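Local coordinates for fructooligosaccharide ABC transporter substrate-binding protein FusA (Streptococcus pneumoniae, PDB 5G5Y) that captures short- and long-chain fructooligosaccharides, preferring tetrasaccharides and larger, and serves as the solute-binding protein of the FusABC-MsmK importer, at residues A[179-193]-A[258-270]. Residues are numbered along the deposited sequence; the frame is centred on the assembly and turned at random.
Sequences DEIPFSFISGNGNED and KGHDQKFGVYFTW. With ZN (zinc ion), chain G; CA (calcium ion), chain C.
Thr269 OG1 donates a hydrogen bond to Glu192 OE2 at 2.7 Å, on the anti lone pair, the one turned away from the other carboxylate oxygen. Glu192 gets there because its chain bends at chi2 (71°), which brings OE2 round to the threonine hydroxyl. Upstream, the two backbones pair in parallel: Ile181 N bonds to Lys263 O at 2.8 Å, Gly265 N to Ile181 O, and Ser184 N to Val266 O at 3.0 Å. Val266 N reaches Pro182 O at 2.7 Å, less straight (139° at the hydrogen), where the chain turns its corner at 265-266. Ser184 O has no hydrogen-bond partner; Tyr267 CA and the edge of the Phe268 ring lie against it instead.

Packing falls on both faces of this ladder. On one, Ser184 CB sits over the face of the Phe264 ring, 3.3 Å from CE1, while Ile181 CB meets that ring at its edge and Ile181 CD1 rests on Lys258 CD. On the other, Phe183 packs against Val266 CG1 and takes the edge of Phe268 on its ring face, an offset edge-to-face pair with planes at 80°; Leu164 of helix 157-169 touches Phe183 and Val266. The backbone carbonyl of Asp193 lies over a face of the Phe268 ring.

At one end, Asp179 OD1 and both Glu180 carboxylate oxygens bind calcium, alongside Asp171, Asn173, Asn175 and Glu177. At the other, the Asn191 amide leans on Trp270 CB and CE3. Strand 181-183, at the border of a mixed four-stranded sheet, thus runs from a calcium loop whose ligand spacing recalls an EF-hand toward substrate-binding Asn191 and Trp270 in this solute-binding protein.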
# COMPACT_ATOMS: atom_id res chain seq x y z
N ASP A 179 -32.91 8.82 8.34
CA ASP A 179 -32.09 7.65 8.03
C ASP A 179 -30.66 8.03 7.54
O ASP A 179 -29.77 7.18 7.52
CB ASP A 179 -32.80 6.77 6.99
CG ASP A 179 -33.01 7.46 5.64
OD1 ASP A 179 -33.33 8.68 5.53
OD2 ASP A 179 -32.92 6.73 4.63
N GLU A 180 -30.47 9.29 7.19
CA GLU A 180 -29.17 9.78 6.69
C GLU A 180 -28.11 9.64 7.82
O GLU A 180 -28.34 10.04 8.97
CB GLU A 180 -29.28 11.24 6.23
CG GLU A 180 -30.01 11.47 4.91
CD GLU A 180 -31.55 11.55 4.99
OE1 GLU A 180 -32.11 11.43 6.10
OE2 GLU A 180 -32.21 11.75 3.93
N ILE A 181 -26.98 9.02 7.47
CA ILE A 181 -25.83 8.90 8.37
C ILE A 181 -24.86 9.95 7.85
O ILE A 181 -24.25 9.74 6.81
CB ILE A 181 -25.21 7.49 8.32
CG1 ILE A 181 -26.26 6.43 8.67
CG2 ILE A 181 -24.02 7.40 9.29
CD1 ILE A 181 -25.81 5.00 8.51
N PRO A 182 -24.73 11.09 8.54
CA PRO A 182 -23.92 12.15 7.94
C PRO A 182 -22.46 11.81 7.68
O PRO A 182 -21.93 12.17 6.62
CB PRO A 182 -24.05 13.28 8.96
CG PRO A 182 -25.41 13.01 9.60
CD PRO A 182 -25.42 11.55 9.76
N PHE A 183 -21.81 11.15 8.66
CA PHE A 183 -20.35 10.92 8.65
C PHE A 183 -20.05 9.51 9.16
O PHE A 183 -20.50 9.13 10.23
CB PHE A 183 -19.72 11.97 9.57
CG PHE A 183 -18.23 12.09 9.51
CD1 PHE A 183 -17.61 12.93 8.58
CD2 PHE A 183 -17.42 11.49 10.48
CE1 PHE A 183 -16.24 13.11 8.55
CE2 PHE A 183 -16.03 11.67 10.45
CZ PHE A 183 -15.46 12.47 9.50
N SER A 184 -19.33 8.71 8.37
CA SER A 184 -18.99 7.35 8.77
C SER A 184 -17.57 6.99 8.36
O SER A 184 -16.97 7.63 7.51
CB SER A 184 -19.97 6.34 8.17
OG SER A 184 -19.87 5.13 8.89
N PHE A 185 -17.06 5.97 9.03
CA PHE A 185 -15.72 5.47 8.85
C PHE A 185 -15.63 4.17 9.56
O PHE A 185 -16.55 3.79 10.33
CB PHE A 185 -14.71 6.47 9.43
CG PHE A 185 -15.02 6.90 10.85
CD1 PHE A 185 -14.60 6.13 11.94
CD2 PHE A 185 -15.75 8.04 11.08
CE1 PHE A 185 -14.90 6.53 13.26
CE2 PHE A 185 -16.04 8.46 12.40
CZ PHE A 185 -15.62 7.70 13.48
N ILE A 186 -14.57 3.43 9.26
CA ILE A 186 -14.14 2.28 10.06
C ILE A 186 -12.88 2.73 10.78
O ILE A 186 -11.83 2.92 10.17
CB ILE A 186 -13.89 1.01 9.24
CG1 ILE A 186 -15.13 0.64 8.39
CG2 ILE A 186 -13.53 -0.17 10.14
CD1 ILE A 186 -14.94 -0.56 7.53
N SER A 187 -12.99 2.85 12.08
CA SER A 187 -11.89 3.38 12.90
C SER A 187 -10.64 2.51 13.01
O SER A 187 -10.69 1.29 13.22
CB SER A 187 -12.40 3.72 14.31
OG SER A 187 -11.36 4.33 15.10
N GLY A 188 -9.49 3.16 12.89
CA GLY A 188 -8.21 2.54 13.12
C GLY A 188 -7.27 2.68 11.94
O GLY A 188 -7.27 3.71 11.27
N ASN A 189 -6.43 1.67 11.71
CA ASN A 189 -5.60 1.67 10.53
C ASN A 189 -6.50 1.43 9.29
O ASN A 189 -7.62 0.85 9.38
CB ASN A 189 -4.47 0.63 10.57
CG ASN A 189 -3.33 0.96 11.58
OD1 ASN A 189 -2.88 2.14 11.84
ND2 ASN A 189 -2.84 -0.13 12.18
N GLY A 190 -6.02 1.92 8.17
CA GLY A 190 -6.48 1.50 6.86
C GLY A 190 -7.34 2.49 6.11
O GLY A 190 -7.51 3.67 6.51
N ASN A 191 -7.94 1.99 5.04
CA ASN A 191 -8.51 2.87 4.01
C ASN A 191 -9.82 3.57 4.36
O ASN A 191 -10.23 4.49 3.64
CB ASN A 191 -8.67 2.07 2.72
CG ASN A 191 -7.37 1.46 2.23
OD1 ASN A 191 -6.27 1.92 2.60
ND2 ASN A 191 -7.48 0.43 1.40
N GLU A 192 -10.47 3.14 5.43
CA GLU A 192 -11.77 3.61 5.83
C GLU A 192 -11.74 4.48 7.09
O GLU A 192 -12.78 4.87 7.60
CB GLU A 192 -12.73 2.40 5.99
CG GLU A 192 -13.12 1.73 4.67
CD GLU A 192 -12.02 0.96 4.00
OE1 GLU A 192 -11.35 0.16 4.66
OE2 GLU A 192 -11.78 1.14 2.80
N ASP A 193 -10.56 4.83 7.57
CA ASP A 193 -10.43 5.68 8.73
C ASP A 193 -10.55 7.17 8.37
O ASP A 193 -10.27 7.54 7.24
CB ASP A 193 -9.07 5.44 9.40
CG ASP A 193 -8.96 6.13 10.75
OD1 ASP A 193 -9.90 5.92 11.56
OD2 ASP A 193 -8.04 6.94 11.00
N LYS A 258 -24.42 -0.53 4.24
CA LYS A 258 -24.95 0.81 4.36
C LYS A 258 -24.52 1.71 3.22
O LYS A 258 -25.31 2.52 2.74
CB LYS A 258 -24.51 1.45 5.68
CG LYS A 258 -25.19 0.82 6.87
CD LYS A 258 -24.73 1.46 8.17
CE LYS A 258 -23.37 0.95 8.61
NZ LYS A 258 -23.09 1.53 9.95
N GLY A 259 -23.27 1.57 2.77
CA GLY A 259 -22.80 2.29 1.58
C GLY A 259 -23.58 1.95 0.31
O GLY A 259 -23.94 2.84 -0.46
N HIS A 260 -23.79 0.66 0.09
CA HIS A 260 -24.58 0.14 -1.06
C HIS A 260 -25.98 0.78 -1.11
O HIS A 260 -26.47 1.13 -2.19
CB HIS A 260 -24.68 -1.39 -0.96
CG HIS A 260 -25.42 -2.04 -2.09
ND1 HIS A 260 -26.23 -3.15 -1.90
CD2 HIS A 260 -25.48 -1.75 -3.41
CE1 HIS A 260 -26.74 -3.51 -3.06
NE2 HIS A 260 -26.31 -2.67 -3.99
N ASP A 261 -26.56 1.02 0.06
CA ASP A 261 -27.86 1.71 0.18
C ASP A 261 -27.77 3.22 0.25
O ASP A 261 -28.78 3.88 0.51
CB ASP A 261 -28.65 1.13 1.36
CG ASP A 261 -28.88 -0.37 1.23
OD1 ASP A 261 -29.01 -0.86 0.09
OD2 ASP A 261 -28.90 -1.09 2.27
N GLN A 262 -26.58 3.78 -0.00
CA GLN A 262 -26.34 5.22 -0.07
C GLN A 262 -26.83 5.98 1.17
O GLN A 262 -27.45 7.03 1.07
CB GLN A 262 -26.90 5.81 -1.37
CG GLN A 262 -26.40 5.05 -2.61
CD GLN A 262 -26.46 5.84 -3.91
OE1 GLN A 262 -26.87 6.99 -3.93
NE2 GLN A 262 -26.03 5.21 -5.00
N LYS A 263 -26.52 5.43 2.33
CA LYS A 263 -26.92 6.05 3.61
C LYS A 263 -25.92 7.09 4.13
O LYS A 263 -26.23 7.85 5.07
CB LYS A 263 -27.15 4.96 4.64
CG LYS A 263 -28.35 4.04 4.35
CD LYS A 263 -29.68 4.76 4.62
CE LYS A 263 -30.90 3.97 4.15
NZ LYS A 263 -30.86 2.56 4.61
N PHE A 264 -24.74 7.15 3.51
CA PHE A 264 -23.65 7.97 4.02
C PHE A 264 -23.65 9.36 3.39
O PHE A 264 -23.88 9.51 2.18
CB PHE A 264 -22.30 7.31 3.74
CG PHE A 264 -22.05 6.01 4.46
CD1 PHE A 264 -22.53 5.75 5.74
CD2 PHE A 264 -21.21 5.07 3.86
CE1 PHE A 264 -22.19 4.59 6.38
CE2 PHE A 264 -20.89 3.90 4.50
CZ PHE A 264 -21.38 3.65 5.77
N GLY A 265 -23.41 10.38 4.21
CA GLY A 265 -23.19 11.71 3.72
C GLY A 265 -21.74 11.89 3.27
O GLY A 265 -21.47 12.31 2.14
N VAL A 266 -20.83 11.64 4.21
CA VAL A 266 -19.38 11.71 3.98
C VAL A 266 -18.85 10.41 4.54
O VAL A 266 -19.23 10.02 5.63
CB VAL A 266 -18.72 12.93 4.68
CG1 VAL A 266 -17.18 12.86 4.63
CG2 VAL A 266 -19.23 14.23 4.08
N TYR A 267 -18.00 9.72 3.78
CA TYR A 267 -17.38 8.50 4.28
C TYR A 267 -15.97 8.37 3.66
O TYR A 267 -15.60 9.14 2.79
CB TYR A 267 -18.23 7.24 4.01
CG TYR A 267 -18.19 6.76 2.57
CD1 TYR A 267 -18.92 7.41 1.57
CD2 TYR A 267 -17.38 5.71 2.21
CE1 TYR A 267 -18.88 6.96 0.24
CE2 TYR A 267 -17.30 5.27 0.89
CZ TYR A 267 -18.03 5.88 -0.09
OH TYR A 267 -17.91 5.39 -1.37
N PHE A 268 -15.21 7.42 4.18
CA PHE A 268 -13.81 7.19 3.76
C PHE A 268 -13.63 5.80 3.17
O PHE A 268 -14.10 4.82 3.72
CB PHE A 268 -12.85 7.38 4.95
CG PHE A 268 -12.95 8.71 5.59
CD1 PHE A 268 -13.98 9.00 6.46
CD2 PHE A 268 -12.01 9.72 5.31
CE1 PHE A 268 -14.11 10.25 7.03
CE2 PHE A 268 -12.14 10.97 5.88
CZ PHE A 268 -13.19 11.24 6.76
N THR A 269 -12.85 5.71 2.09
CA THR A 269 -12.43 4.44 1.52
C THR A 269 -11.39 4.67 0.45
O THR A 269 -11.12 5.80 0.08
CB THR A 269 -13.64 3.61 0.94
OG1 THR A 269 -13.22 2.26 0.77
CG2 THR A 269 -14.16 4.20 -0.31
N TRP A 270 -10.77 3.60 -0.01
CA TRP A 270 -9.80 3.70 -1.09
C TRP A 270 -10.42 4.14 -2.40
O TRP A 270 -9.95 5.08 -3.06
CB TRP A 270 -9.09 2.39 -1.26
CG TRP A 270 -8.05 2.32 -2.34
CD1 TRP A 270 -8.26 1.93 -3.63
CD2 TRP A 270 -6.64 2.57 -2.21
NE1 TRP A 270 -7.06 1.94 -4.33
CE2 TRP A 270 -6.06 2.33 -3.49
CE3 TRP A 270 -5.82 2.99 -1.17
CZ2 TRP A 270 -4.71 2.47 -3.73
CZ3 TRP A 270 -4.46 3.13 -1.40
CH2 TRP A 270 -3.91 2.88 -2.68
ZN ZN G . -28.02 -2.58 -0.10
CA CA C . -34.22 10.48 4.87
O HOH W 1 -26.84 -3.60 1.66